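Local coordinates for protein VP2 (Primate bocaparvovirus 1, PDB 7L0Y) that assembles in sixty copies into the T=1 icosahedral capsid of human bocavirus 1, the shell of a parvovirus about 26 nm across, at residues 68-73 and 426-431; 95-100 and 224-229; 133-138 and 205-210; 385-390 and 510-515. One frame throughout, in Å; residues are numbered along the deposited sequence.

Contact 1: 68-73 and 426-431; sequences TTPWTY and FIKMAK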
loop_
_atom_site.group_PDB
_atom_site.type_symbol
_atom_site.label_atom_id
_atom_site.label_comp_id
_atom_site.label_asym_id
_atom_site.label_seq_id
_atom_site.Cartn_x
_atom_site.Cartn_y
_atom_site.Cartn_z
ATOM N N THR A 68 59.839 76.444 54.392
ATOM C CA THR A 68 58.890 75.778 55.261
ATOM C C THR A 68 57.492 75.922 54.684
ATOM O O THR A 68 57.163 76.933 54.064
ATOM C CB THR A 68 58.949 76.352 56.675
ATOM O OG1 THR A 68 58.749 77.767 56.621
ATOM C CG2 THR A 68 60.287 76.068 57.305
ATOM N N THR A 69 56.684 74.908 54.883
ATOM C CA THR A 69 55.399 74.827 54.214
ATOM C C THR A 69 54.287 74.840 55.250
ATOM O O THR A 69 54.535 74.609 56.437
ATOM C CB THR A 69 55.313 73.557 53.370
ATOM O OG1 THR A 69 55.264 72.424 54.233
ATOM C CG2 THR A 69 56.540 73.427 52.495
ATOM N N PRO A 70 53.055 75.149 54.850
ATOM C CA PRO A 70 51.917 74.968 55.758
ATOM C C PRO A 70 51.609 73.517 56.080
ATOM O O PRO A 70 50.802 73.263 56.975
ATOM C CB PRO A 70 50.766 75.632 55.000
ATOM C CG PRO A 70 51.171 75.556 53.585
ATOM C CD PRO A 70 52.641 75.736 53.568
ATOM N N TRP A 71 52.190 72.571 55.361
ATOM C CA TRP A 71 51.888 71.154 55.450
ATOM C C TRP A 71 52.605 70.460 56.607
ATOM O O TRP A 71 53.651 70.892 57.087
ATOM C CB TRP A 71 52.270 70.477 54.146
ATOM C CG TRP A 71 51.409 70.867 53.020
ATOM C CD1 TRP A 71 51.569 71.938 52.206
ATOM C CD2 TRP A 71 50.271 70.166 52.545
ATOM N NE1 TRP A 71 50.583 71.966 51.268
ATOM C CE2 TRP A 71 49.776 70.878 51.446
ATOM C CE3 TRP A 71 49.619 69.005 52.943
ATOM C CZ2 TRP A 71 48.661 70.471 50.743
ATOM C CZ3 TRP A 71 48.512 68.608 52.250
ATOM C CH2 TRP A 71 48.038 69.337 51.167
ATOM N N THR A 72 52.016 69.349 57.036
ATOM C CA THR A 72 52.634 68.386 57.930
ATOM C C THR A 72 52.562 67.020 57.269
ATOM O O THR A 72 51.868 66.832 56.274
ATOM C CB THR A 72 51.957 68.327 59.307
ATOM O OG1 THR A 72 50.566 68.034 59.154
ATOM C CG2 THR A 72 52.111 69.619 60.051
ATOM N N TYR A 73 53.299 66.066 57.816
ATOM C CA TYR A 73 53.423 64.774 57.164
ATOM C C TYR A 73 53.509 63.663 58.196
ATOM O O TYR A 73 53.860 63.882 59.352
ATOM C CB TYR A 73 54.646 64.744 56.244
ATOM C CG TYR A 73 55.944 64.910 56.978
ATOM C CD1 TYR A 73 56.677 63.808 57.381
ATOM C CD2 TYR A 73 56.423 66.166 57.294
ATOM C CE1 TYR A 73 57.843 63.955 58.054
ATOM C CE2 TYR A 73 57.590 66.320 57.971
ATOM C CZ TYR A 73 58.299 65.215 58.349
ATOM O OH TYR A 73 59.478 65.369 59.027
ATOM N N PHE A 426 51.087 63.564 53.183
ATOM C CA PHE A 426 51.051 64.943 53.626
ATOM C C PHE A 426 49.639 65.289 54.046
ATOM O O PHE A 426 48.673 64.858 53.418
ATOM C CB PHE A 426 51.508 65.884 52.523
ATOM C CG PHE A 426 52.926 65.718 52.154
ATOM C CD1 PHE A 426 53.914 66.353 52.871
ATOM C CD2 PHE A 426 53.283 64.927 51.090
ATOM C CE1 PHE A 426 55.219 66.205 52.529
ATOM C CE2 PHE A 426 54.589 64.784 50.750
ATOM C CZ PHE A 426 55.558 65.426 51.472
ATOM N N ILE A 427 49.522 66.063 55.106
ATOM C CA ILE A 427 48.230 66.474 55.614
ATOM C C ILE A 427 48.338 67.904 56.101
ATOM O O ILE A 427 49.305 68.271 56.771
ATOM C CB ILE A 427 47.746 65.527 56.729
ATOM C CG1 ILE A 427 46.409 65.973 57.302
ATOM C CG2 ILE A 427 48.770 65.405 57.784
ATOM C CD1 ILE A 427 45.839 64.996 58.272
ATOM N N LYS A 428 47.379 68.724 55.714
ATOM C CA LYS A 428 47.201 70.006 56.365
ATOM C C LYS A 428 45.714 70.249 56.441
ATOM O O LYS A 428 44.940 69.627 55.718
ATOM C CB LYS A 428 47.872 71.167 55.632
ATOM C CG LYS A 428 47.233 71.519 54.340
ATOM C CD LYS A 428 47.913 72.694 53.710
ATOM C CE LYS A 428 47.204 73.085 52.422
ATOM N NZ LYS A 428 45.860 73.639 52.670
ATOM N N MET A 429 45.321 71.155 57.313
ATOM C CA MET A 429 43.930 71.554 57.344
ATOM C C MET A 429 43.652 72.598 56.287
ATOM O O MET A 429 44.520 73.400 55.935
ATOM C CB MET A 429 43.574 72.087 58.706
ATOM C CG MET A 429 43.516 71.011 59.728
ATOM S SD MET A 429 43.291 71.854 61.246
ATOM C CE MET A 429 44.937 72.517 61.404
ATOM N N ALA A 430 42.437 72.559 55.762
ATOM C CA ALA A 430 41.993 73.603 54.863
ATOM C C ALA A 430 42.132 74.955 55.536
ATOM O O ALA A 430 41.666 75.165 56.656
ATOM C CB ALA A 430 40.547 73.366 54.450
ATOM N N LYS A 431 42.820 75.856 54.861
ATOM C CA LYS A 431 42.788 77.258 55.228
ATOM C C LYS A 431 41.344 77.728 55.243
ATOM O O LYS A 431 40.651 77.646 54.227
ATOM C CB LYS A 431 43.616 78.036 54.214
ATOM C CG LYS A 431 43.467 79.527 54.218
ATOM C CD LYS A 431 43.836 80.156 55.511
ATOM C CE LYS A 431 44.105 81.634 55.306
ATOM N NZ LYS A 431 42.948 82.363 54.746
#

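Contact 2: 95-100 and 224-229; sequences YKRFRP and CEWVNN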
loop_
_atom_site.group_PDB
_atom_site.type_symbol
_atom_site.label_atom_id
_atom_site.label_comp_id
_atom_site.label_asym_id
_atom_site.label_seq_id
_atom_site.Cartn_x
_atom_site.Cartn_y
_atom_site.Cartn_z
ATOM N N TYR A 95 63.389 34.047 63.605
ATOM C CA TYR A 95 63.433 34.130 62.152
ATOM C C TYR A 95 64.806 34.567 61.683
ATOM O O TYR A 95 65.409 35.472 62.264
ATOM C CB TYR A 95 62.391 35.104 61.610
ATOM C CG TYR A 95 60.982 34.739 61.965
ATOM C CD1 TYR A 95 60.304 33.766 61.261
ATOM C CD2 TYR A 95 60.320 35.385 62.991
ATOM C CE1 TYR A 95 59.030 33.431 61.578
ATOM C CE2 TYR A 95 59.041 35.056 63.315
ATOM C CZ TYR A 95 58.396 34.080 62.602
ATOM O OH TYR A 95 57.103 33.750 62.915
ATOM N N LYS A 96 65.290 33.927 60.623
ATOM C CA LYS A 96 66.585 34.283 60.064
ATOM C C LYS A 96 66.532 35.503 59.161
ATOM O O LYS A 96 67.559 36.156 58.969
ATOM C CB LYS A 96 67.164 33.095 59.301
ATOM C CG LYS A 96 66.249 32.572 58.247
ATOM C CD LYS A 96 66.873 31.425 57.512
ATOM C CE LYS A 96 67.960 31.885 56.583
ATOM N NZ LYS A 96 68.572 30.736 55.860
ATOM N N ARG A 97 65.380 35.813 58.586
ATOM C CA ARG A 97 65.261 37.016 57.785
ATOM C C ARG A 97 63.798 37.406 57.686
ATOM O O ARG A 97 62.901 36.590 57.892
ATOM C CB ARG A 97 65.865 36.825 56.397
ATOM C CG ARG A 97 65.294 35.666 55.661
ATOM C CD ARG A 97 65.771 35.677 54.262
ATOM N NE ARG A 97 65.111 34.650 53.484
ATOM C CZ ARG A 97 65.246 34.519 52.176
ATOM N NH1 ARG A 97 66.000 35.374 51.506
ATOM N NH2 ARG A 97 64.606 33.554 51.540
ATOM N N PHE A 98 63.578 38.672 57.363
ATOM C CA PHE A 98 62.239 39.211 57.215
ATOM C C PHE A 98 62.319 40.402 56.284
ATOM O O PHE A 98 63.383 40.981 56.090
ATOM C CB PHE A 98 61.640 39.605 58.567
ATOM C CG PHE A 98 62.435 40.629 59.306
ATOM C CD1 PHE A 98 62.140 41.966 59.193
ATOM C CD2 PHE A 98 63.489 40.257 60.100
ATOM C CE1 PHE A 98 62.866 42.898 59.869
ATOM C CE2 PHE A 98 64.222 41.190 60.770
ATOM C CZ PHE A 98 63.911 42.511 60.655
ATOM N N ARG A 99 61.199 40.715 55.651
ATOM C CA ARG A 99 61.089 41.941 54.880
ATOM C C ARG A 99 59.640 42.381 54.883
ATOM O O ARG A 99 58.736 41.551 55.006
ATOM C CB ARG A 99 61.596 41.747 53.449
ATOM C CG ARG A 99 60.903 40.659 52.729
ATOM C CD ARG A 99 61.383 40.590 51.335
ATOM N NE ARG A 99 60.724 39.510 50.631
ATOM C CZ ARG A 99 60.977 39.190 49.376
ATOM N NH1 ARG A 99 61.870 39.884 48.690
ATOM N NH2 ARG A 99 60.335 38.185 48.808
ATOM N N PRO A 100 59.383 43.677 54.733
ATOM C CA PRO A 100 58.008 44.138 54.544
ATOM C C PRO A 100 57.507 43.742 53.163
ATOM O O PRO A 100 58.257 43.755 52.188
ATOM C CB PRO A 100 58.122 45.654 54.694
ATOM C CG PRO A 100 59.502 45.949 54.308
ATOM C CD PRO A 100 60.336 44.796 54.742
ATOM N N CYS A 224 61.212 44.302 48.120
ATOM C CA CYS A 224 62.267 44.633 49.062
ATOM C C CYS A 224 63.287 43.518 49.187
ATOM O O CYS A 224 62.983 42.335 49.024
ATOM C CB CYS A 224 61.706 44.946 50.455
ATOM S SG CYS A 224 60.867 46.521 50.579
ATOM N N GLU A 225 64.511 43.928 49.489
ATOM C CA GLU A 225 65.534 42.977 49.875
ATOM C C GLU A 225 65.342 42.590 51.331
ATOM O O GLU A 225 64.822 43.365 52.137
ATOM C CB GLU A 225 66.925 43.568 49.659
ATOM C CG GLU A 225 67.221 44.775 50.519
ATOM C CD GLU A 225 68.566 45.404 50.203
ATOM O OE1 GLU A 225 69.403 44.744 49.550
ATOM O OE2 GLU A 225 68.790 46.562 50.612
ATOM N N TRP A 226 65.764 41.381 51.665
ATOM C CA TRP A 226 65.614 40.888 53.021
ATOM C C TRP A 226 66.604 41.564 53.953
ATOM O O TRP A 226 67.757 41.804 53.594
ATOM C CB TRP A 226 65.853 39.391 53.052
ATOM C CG TRP A 226 64.899 38.607 52.264
ATOM C CD1 TRP A 226 64.996 38.302 50.949
ATOM C CD2 TRP A 226 63.732 37.949 52.745
ATOM N NE1 TRP A 226 63.944 37.522 50.566
ATOM C CE2 TRP A 226 63.154 37.283 51.656
ATOM C CE3 TRP A 226 63.113 37.866 53.988
ATOM C CZ2 TRP A 226 61.988 36.548 51.770
ATOM C CZ3 TRP A 226 61.963 37.137 54.101
ATOM C CH2 TRP A 226 61.410 36.486 53.004
ATOM N N VAL A 227 66.148 41.871 55.154
ATOM C CA VAL A 227 67.042 42.131 56.270
ATOM C C VAL A 227 67.294 40.816 56.993
ATOM O O VAL A 227 66.362 40.162 57.469
ATOM C CB VAL A 227 66.486 43.217 57.204
ATOM C CG1 VAL A 227 65.037 43.065 57.372
ATOM C CG2 VAL A 227 67.133 43.103 58.569
ATOM N N ASN A 228 68.557 40.419 57.043
ATOM C CA ASN A 228 68.942 39.102 57.505
ATOM C C ASN A 228 69.255 39.126 58.989
ATOM O O ASN A 228 69.949 40.012 59.484
ATOM C CB ASN A 228 70.161 38.613 56.736
ATOM C CG ASN A 228 69.904 38.505 55.260
ATOM O OD1 ASN A 228 70.649 39.046 54.453
ATOM N ND2 ASN A 228 68.850 37.801 54.893
ATOM N N ASN A 229 68.725 38.150 59.708
ATOM C CA ASN A 229 69.068 37.959 61.101
ATOM C C ASN A 229 69.864 36.661 61.190
ATOM O O ASN A 229 69.308 35.579 61.359
ATOM C CB ASN A 229 67.792 37.910 61.934
ATOM C CG ASN A 229 68.045 37.895 63.405
ATOM O OD1 ASN A 229 69.015 38.456 63.889
ATOM N ND2 ASN A 229 67.165 37.240 64.135
#

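Contact 3: 133-138 and 205-210; sequences HIFCDG and SDHQVL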
loop_
_atom_site.group_PDB
_atom_site.type_symbol
_atom_site.label_atom_id
_atom_site.label_comp_id
_atom_site.label_asym_id
_atom_site.label_seq_id
_atom_site.Cartn_x
_atom_site.Cartn_y
_atom_site.Cartn_z
ATOM N N HIS A 133 43.178 68.464 54.023
ATOM C CA HIS A 133 43.804 68.025 52.791
ATOM C C HIS A 133 44.754 66.883 53.098
ATOM O O HIS A 133 45.542 66.962 54.040
ATOM C CB HIS A 133 44.547 69.191 52.156
ATOM C CG HIS A 133 43.657 70.322 51.767
ATOM N ND1 HIS A 133 42.994 70.365 50.562
ATOM C CD2 HIS A 133 43.255 71.411 52.455
ATOM C CE1 HIS A 133 42.260 71.461 50.505
ATOM N NE2 HIS A 133 42.398 72.110 51.643
ATOM N N ILE A 134 44.657 65.817 52.323
ATOM C CA ILE A 134 45.500 64.646 52.487
ATOM C C ILE A 134 45.904 64.173 51.108
ATOM O O ILE A 134 45.055 64.019 50.228
ATOM C CB ILE A 134 44.779 63.517 53.247
ATOM C CG1 ILE A 134 44.439 63.956 54.665
ATOM C CG2 ILE A 134 45.642 62.285 53.306
ATOM C CD1 ILE A 134 43.499 63.046 55.365
ATOM N N PHE A 135 47.194 63.952 50.910
ATOM C CA PHE A 135 47.601 63.195 49.745
ATOM C C PHE A 135 48.909 62.503 50.063
ATOM O O PHE A 135 49.695 62.969 50.886
ATOM C CB PHE A 135 47.744 64.073 48.501
ATOM C CG PHE A 135 48.941 64.944 48.519
ATOM C CD1 PHE A 135 50.073 64.584 47.821
ATOM C CD2 PHE A 135 48.964 66.081 49.280
ATOM C CE1 PHE A 135 51.178 65.366 47.846
ATOM C CE2 PHE A 135 50.069 66.861 49.306
ATOM C CZ PHE A 135 51.174 66.503 48.589
ATOM N N CYS A 136 49.118 61.375 49.408
ATOM C CA CYS A 136 50.371 60.651 49.451
ATOM C C CYS A 136 51.168 61.034 48.220
ATOM O O CYS A 136 50.611 61.131 47.125
ATOM C CB CYS A 136 50.122 59.144 49.499
ATOM S SG CYS A 136 51.571 58.082 49.620
ATOM N N ASP A 137 52.456 61.255 48.394
ATOM C CA ASP A 137 53.341 61.469 47.263
ATOM C C ASP A 137 54.045 60.139 47.036
ATOM O O ASP A 137 55.037 59.830 47.694
ATOM C CB ASP A 137 54.319 62.595 47.571
ATOM C CG ASP A 137 55.169 62.983 46.385
ATOM O OD1 ASP A 137 54.897 62.521 45.260
ATOM O OD2 ASP A 137 56.139 63.731 46.589
ATOM N N GLY A 138 53.562 59.376 46.065
ATOM C CA GLY A 138 54.115 58.065 45.815
ATOM C C GLY A 138 55.064 58.085 44.647
ATOM O O GLY A 138 55.915 57.209 44.492
ATOM N N SER A 205 49.334 69.678 43.008
ATOM C CA SER A 205 48.837 68.345 42.711
ATOM C C SER A 205 47.409 68.196 43.230
ATOM O O SER A 205 46.818 69.131 43.764
ATOM C CB SER A 205 49.774 67.285 43.296
ATOM O OG SER A 205 49.844 67.370 44.706
ATOM N N ASP A 206 46.851 67.004 43.051
ATOM C CA ASP A 206 45.508 66.691 43.517
ATOM C C ASP A 206 45.555 66.206 44.957
ATOM O O ASP A 206 46.430 65.422 45.325
ATOM C CB ASP A 206 44.856 65.621 42.648
ATOM C CG ASP A 206 44.542 66.104 41.257
ATOM O OD1 ASP A 206 44.602 67.316 41.004
ATOM O OD2 ASP A 206 44.210 65.262 40.407
ATOM N N HIS A 207 44.614 66.669 45.765
ATOM C CA HIS A 207 44.515 66.267 47.155
ATOM C C HIS A 207 43.128 65.712 47.405
ATOM O O HIS A 207 42.165 66.086 46.736
ATOM C CB HIS A 207 44.745 67.436 48.101
ATOM C CG HIS A 207 45.980 68.216 47.800
ATOM N ND1 HIS A 207 46.169 69.501 48.253
ATOM C CD2 HIS A 207 47.074 67.907 47.070
ATOM C CE1 HIS A 207 47.330 69.948 47.815
ATOM N NE2 HIS A 207 47.900 68.999 47.099
ATOM N N GLN A 208 43.029 64.813 48.367
ATOM C CA GLN A 208 41.734 64.465 48.912
ATOM C C GLN A 208 41.416 65.386 50.071
ATOM O O GLN A 208 42.274 65.678 50.904
ATOM C CB GLN A 208 41.706 63.013 49.362
ATOM C CG GLN A 208 41.750 62.059 48.212
ATOM C CD GLN A 208 41.784 60.627 48.654
ATOM O OE1 GLN A 208 42.237 60.317 49.750
ATOM N NE2 GLN A 208 41.293 59.738 47.804
ATOM N N VAL A 209 40.192 65.886 50.096
ATOM C CA VAL A 209 39.718 66.717 51.189
ATOM C C VAL A 209 38.709 65.902 51.971
ATOM O O VAL A 209 37.753 65.372 51.400
ATOM C CB VAL A 209 39.119 68.038 50.689
ATOM C CG1 VAL A 209 38.608 68.843 51.856
ATOM C CG2 VAL A 209 40.160 68.817 49.922
ATOM N N LEU A 210 38.948 65.768 53.263
ATOM C CA LEU A 210 38.133 64.937 54.129
ATOM C C LEU A 210 37.449 65.808 55.162
ATOM O O LEU A 210 38.102 66.608 55.834
ATOM C CB LEU A 210 38.979 63.875 54.828
ATOM C CG LEU A 210 39.235 62.532 54.152
ATOM C CD1 LEU A 210 40.001 62.690 52.871
ATOM C CD2 LEU A 210 40.011 61.668 55.107
#

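Contact 4: 385-390 and 510-515; sequences WDRFPI and PVKTNI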
loop_
_atom_site.group_PDB
_atom_site.type_symbol
_atom_site.label_atom_id
_atom_site.label_comp_id
_atom_site.label_asym_id
_atom_site.label_seq_id
_atom_site.Cartn_x
_atom_site.Cartn_y
_atom_site.Cartn_z
ATOM N N TRP A 385 80.876 41.348 53.739
ATOM C CA TRP A 385 80.602 41.880 55.059
ATOM C C TRP A 385 79.117 41.770 55.329
ATOM O O TRP A 385 78.304 41.734 54.404
ATOM C CB TRP A 385 81.083 43.330 55.192
ATOM C CG TRP A 385 80.387 44.321 54.310
ATOM C CD1 TRP A 385 79.363 45.130 54.661
ATOM C CD2 TRP A 385 80.654 44.590 52.930
ATOM N NE1 TRP A 385 78.978 45.897 53.603
ATOM C CE2 TRP A 385 79.757 45.588 52.523
ATOM C CE3 TRP A 385 81.567 44.089 52.002
ATOM C CZ2 TRP A 385 79.738 46.094 51.231
ATOM C CZ3 TRP A 385 81.548 44.587 50.724
ATOM C CH2 TRP A 385 80.639 45.580 50.347
ATOM N N ASP A 386 78.735 41.821 56.591
ATOM C CA ASP A 386 77.322 41.806 56.915
ATOM C C ASP A 386 76.875 43.247 57.114
ATOM O O ASP A 386 77.695 44.125 57.346
ATOM C CB ASP A 386 77.051 40.975 58.165
ATOM C CG ASP A 386 76.603 39.564 57.841
ATOM O OD1 ASP A 386 76.542 39.208 56.645
ATOM O OD2 ASP A 386 76.300 38.810 58.790
ATOM N N ARG A 387 75.573 43.493 57.015
ATOM C CA ARG A 387 75.023 44.832 57.221
ATOM C C ARG A 387 75.037 45.190 58.694
ATOM O O ARG A 387 75.091 44.318 59.553
ATOM C CB ARG A 387 73.579 44.947 56.714
ATOM C CG ARG A 387 73.358 44.595 55.256
ATOM C CD ARG A 387 72.120 45.276 54.687
ATOM N NE ARG A 387 72.316 46.709 54.492
ATOM C CZ ARG A 387 71.592 47.662 55.066
ATOM N NH1 ARG A 387 70.585 47.347 55.866
ATOM N NH2 ARG A 387 71.868 48.931 54.827
ATOM N N PHE A 388 75.005 46.483 58.982
ATOM C CA PHE A 388 74.956 46.946 60.357
ATOM C C PHE A 388 73.757 46.309 61.050
ATOM O O PHE A 388 72.645 46.350 60.536
ATOM C CB PHE A 388 74.825 48.460 60.396
ATOM C CG PHE A 388 74.641 49.004 61.772
ATOM C CD1 PHE A 388 75.701 49.042 62.655
ATOM C CD2 PHE A 388 73.409 49.461 62.191
ATOM C CE1 PHE A 388 75.540 49.533 63.930
ATOM C CE2 PHE A 388 73.243 49.963 63.462
ATOM C CZ PHE A 388 74.308 49.991 64.336
ATOM N N PRO A 389 73.986 45.674 62.201
ATOM C CA PRO A 389 72.866 45.040 62.904
ATOM C C PRO A 389 71.851 46.085 63.324
ATOM O O PRO A 389 72.163 47.004 64.076
ATOM C CB PRO A 389 73.538 44.389 64.116
ATOM C CG PRO A 389 74.975 44.295 63.742
ATOM C CD PRO A 389 75.245 45.514 62.940
ATOM N N ILE A 390 70.634 45.904 62.908
ATOM C CA ILE A 390 69.618 46.910 63.166
ATOM C C ILE A 390 68.816 46.514 64.388
ATOM O O ILE A 390 68.497 45.341 64.600
ATOM C CB ILE A 390 68.721 47.144 61.933
ATOM C CG1 ILE A 390 68.074 45.850 61.439
ATOM C CG2 ILE A 390 69.502 47.823 60.844
ATOM C CD1 ILE A 390 66.638 45.706 61.804
ATOM N N PRO A 510 69.323 43.961 68.931
ATOM C CA PRO A 510 69.760 44.020 67.537
ATOM C C PRO A 510 69.634 42.669 66.855
ATOM O O PRO A 510 69.454 41.633 67.490
ATOM C CB PRO A 510 71.220 44.453 67.649
ATOM C CG PRO A 510 71.630 43.969 68.970
ATOM C CD PRO A 510 70.452 44.104 69.860
ATOM N N VAL A 511 69.711 42.694 65.531
ATOM C CA VAL A 511 69.687 41.462 64.760
ATOM C C VAL A 511 71.104 40.922 64.635
ATOM O O VAL A 511 72.060 41.533 65.121
ATOM C CB VAL A 511 69.057 41.676 63.374
ATOM C CG1 VAL A 511 67.607 42.071 63.510
ATOM C CG2 VAL A 511 69.826 42.724 62.595
ATOM N N LYS A 512 71.234 39.759 64.003
ATOM C CA LYS A 512 72.516 39.144 63.670
ATOM C C LYS A 512 73.362 38.844 64.900
ATOM O O LYS A 512 74.575 38.666 64.798
ATOM C CB LYS A 512 73.303 40.035 62.719
ATOM C CG LYS A 512 72.601 40.284 61.440
ATOM C CD LYS A 512 73.367 41.270 60.625
ATOM C CE LYS A 512 72.651 41.520 59.339
ATOM N NZ LYS A 512 73.385 42.477 58.517
ATOM N N THR A 513 72.742 38.808 66.068
ATOM C CA THR A 513 73.423 38.427 67.289
ATOM C C THR A 513 73.099 37.028 67.788
ATOM O O THR A 513 73.710 36.592 68.765
ATOM C CB THR A 513 73.116 39.448 68.395
ATOM O OG1 THR A 513 73.775 39.076 69.609
ATOM C CG2 THR A 513 71.643 39.557 68.617
ATOM N N ASN A 514 72.187 36.306 67.148
ATOM C CA ASN A 514 71.559 35.144 67.757
ATOM C C ASN A 514 71.688 33.880 66.926
ATOM O O ASN A 514 72.276 32.898 67.378
ATOM C CB ASN A 514 70.069 35.418 68.010
ATOM C CG ASN A 514 69.827 36.445 69.089
ATOM O OD1 ASN A 514 70.699 36.751 69.896
ATOM N ND2 ASN A 514 68.611 36.955 69.133
ATOM N N ILE A 515 71.116 33.872 65.732
ATOM C CA ILE A 515 71.008 32.673 64.915
ATOM C C ILE A 515 72.293 32.507 64.122
ATOM O O ILE A 515 72.673 33.390 63.352
ATOM C CB ILE A 515 69.792 32.766 63.985
ATOM C CG1 ILE A 515 68.521 32.900 64.823
ATOM C CG2 ILE A 515 69.717 31.555 63.095
ATOM C CD1 ILE A 515 67.323 33.379 64.056
#

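Contact 1: 68-73 and 426-431
Trp71 carries the densest packing here, one face of its indole covered by the aliphatic chain of Lys428. Lys428 CD sits 3.6 Å from the centroid of the five-membered ring of Trp71 and 16° off its normal, a CH-pi contact, while Lys428 CE lies against Trp71 CZ2. The Lys428 chain starts between the backbone N and the carbonyl carbon (chi1 69°), runs straight over the indole and bends only at chi4. Phe426 CB closes on the same ring system 3.7 Å from Trp71 CE3. Beside this packing the backbones pair antiparallel: Thr72 N donates to Ile427 O (2.9 Å) and Ile427 N to Thr72 O (2.7 Å). Thr72 OG1 is also 2.7 Å from Ile427 O, so this carbonyl accepts two donors, one from each face of its plane. The looser side is the lysine end: Lys428 is the one touching residue left partly exposed, and its NZ lies 5.2 Å from the Trp71 six-membered ring centroid, at most a weak cation-pi attraction. Trp71 NE1 is hydrogen-bonded to Glu203. Strand 71-74 beside strand 424-429 matches the C-H pairing of the jelly-roll barrel found in parvovirus capsid proteins.

Contact 2: 95-100 and 224-229
Trp226 is clamped between two arginines, Arg97 and Arg99, whose guanidinium groups lie on opposite faces of its indole. The Arg97 group is centred 3.6 Å from the ring system with planes 20° apart, and that of Arg99 4.1 Å away with planes at 16°. Both chains leave the backbone with CG between N and the carbonyl carbon and run extended to NE, which sets them as two arms with the indole between. Phe98 N meets the indole edge in plane. Arg99 is fixed further by NH1 to Cys224 O (2.7 Å), the acceptor lying in the guanidinium plane, while its NH2 forms a salt bridge to Glu459. On the other face of the strand pair, Val227 CG1 stands over the Phe98 ring, 3.5 Å from its centroid, and two backbone bonds join these residues, Phe98 N to Val227 O (3.2 Å) and Val227 N to Phe98 O (3.1 Å). Asn229 ND2 donates to Tyr95 O (3.1 Å) and also to Thr92 O. Lys96 and Arg97 together face Glu461 in a classic beta bulge. The chemistry is a cation-pi contact from Arg97 on one indole face and a flat guanidinium stack from Arg99 on the other; the carboxylate of Glu459 probably offsets part of the positive charge of Arg99.

Contact 3: 133-138 and 205-210
His133 lies alongside Val209, both side chains pointing the same way, with Val209 CG2 3.3 Å from His133 ND1. The imidazole also approaches that of His207 obliquely, planes at 81°, and His133 CA directs a CA-H...O contact to Gln208 O. At Ile134 the strands exchange their pair of backbone hydrogen bonds: Ile134 N to Gln208 O (2.8 Å) and Gln208 N to Ile134 O (2.9 Å). On the face that carries Ile134 and Gln208, Ile134 CD1 meets Leu210 CD2 at 3.8 Å, the two side chains crossing at about a right angle. Phe135 returns to the aromatic face, its CG between backbone N and carbonyl carbon (chi1 73°), which brings the ring beside that of His207. Phe135 CD2 and His207 CD2 are 3.4 Å apart, and the planes are only 11° from parallel, yet the centroids are 4.6 Å apart and slid so that overlap is slight. Ser205 OG stands over one face of the phenyl ring, and Leu202 O accepts from His207 NE2. Strand 132-137 thus lies between strand 208-210 and strand 424-429; Ile134 packs inward on Ile107 and Phe218 of strands 95-118 and 215-232, while Trp20 of a neighbouring subunit stacks on His207.

Contact 4: 385-390 and 510-515
Ile390 and Val511 form the apolar centre, with Ile390 CG1 3.8 Å from Val511 CG2. Ile390 CB points away from the other loop, but with CG1 between the backbone N and the carbonyl carbon that branch still reaches Val511 CG2; the two side chains cross at a slant. Pro389 widens the patch, its CB 4.2 Å from Pro510 CB and 4.3 Å from Val511 CG2; the same Pro389 CB also rests on the carbonyl of Val511. Trp88 and Thr92 of helix 85-94 touch Ile390 and Val511 respectively. A single backbone bond ties the loops beside this patch, Val511 N to Ile390 O at 3.1 Å, with the donor 38° above the carbonyl plane and the N-H...O angle a bent 138°. Farther out, Lys512 stretches its chain, extended beyond CG, toward Arg387, and its NZ donates to Arg387 O over 2.7 Å. That bond too comes from above the carbonyl plane, 40° out of it. The ammonium has a stronger partner in Asp404 of a neighbouring subunit, whose OD2 makes a salt bridge with it and also accepts from Arg387 N; one carboxylate oxygen therefore accounts for two donors that lie side by side. The Arg387 guanidinium is turned elsewhere, to Asp410. Both segments lack regular secondary structure: the arrangement is a loop-to-loop contact between the long G-H insertion and the C-terminal tail of a parvovirus capsid protein, placed at a subunit interface of the icosahedral shell.

The contacts form two clusters. Contacts 1 and 3 have centres about 10 Å apart and share one sheet, in which strands 71-74, 424-429, 132-137 and 208-210 follow in the C-H-E-F order of a jelly roll. Contact 2, about 35 Å from contact 1 between centres, joins strands 95-118 and 215-232, the D-G pair of the facing B-I-D-G sheet. Contact 4 lies about 11 Å from contact 2, centre to centre, and Asn229 OD1 probably accepts from Lys512 N. Along the chain, contact 1 spans contact 2, which spans contact 3; contact 4 comes after both of these and interlocks with contact 1. Barrel and interface loops are thus closed by residues far apart in sequence.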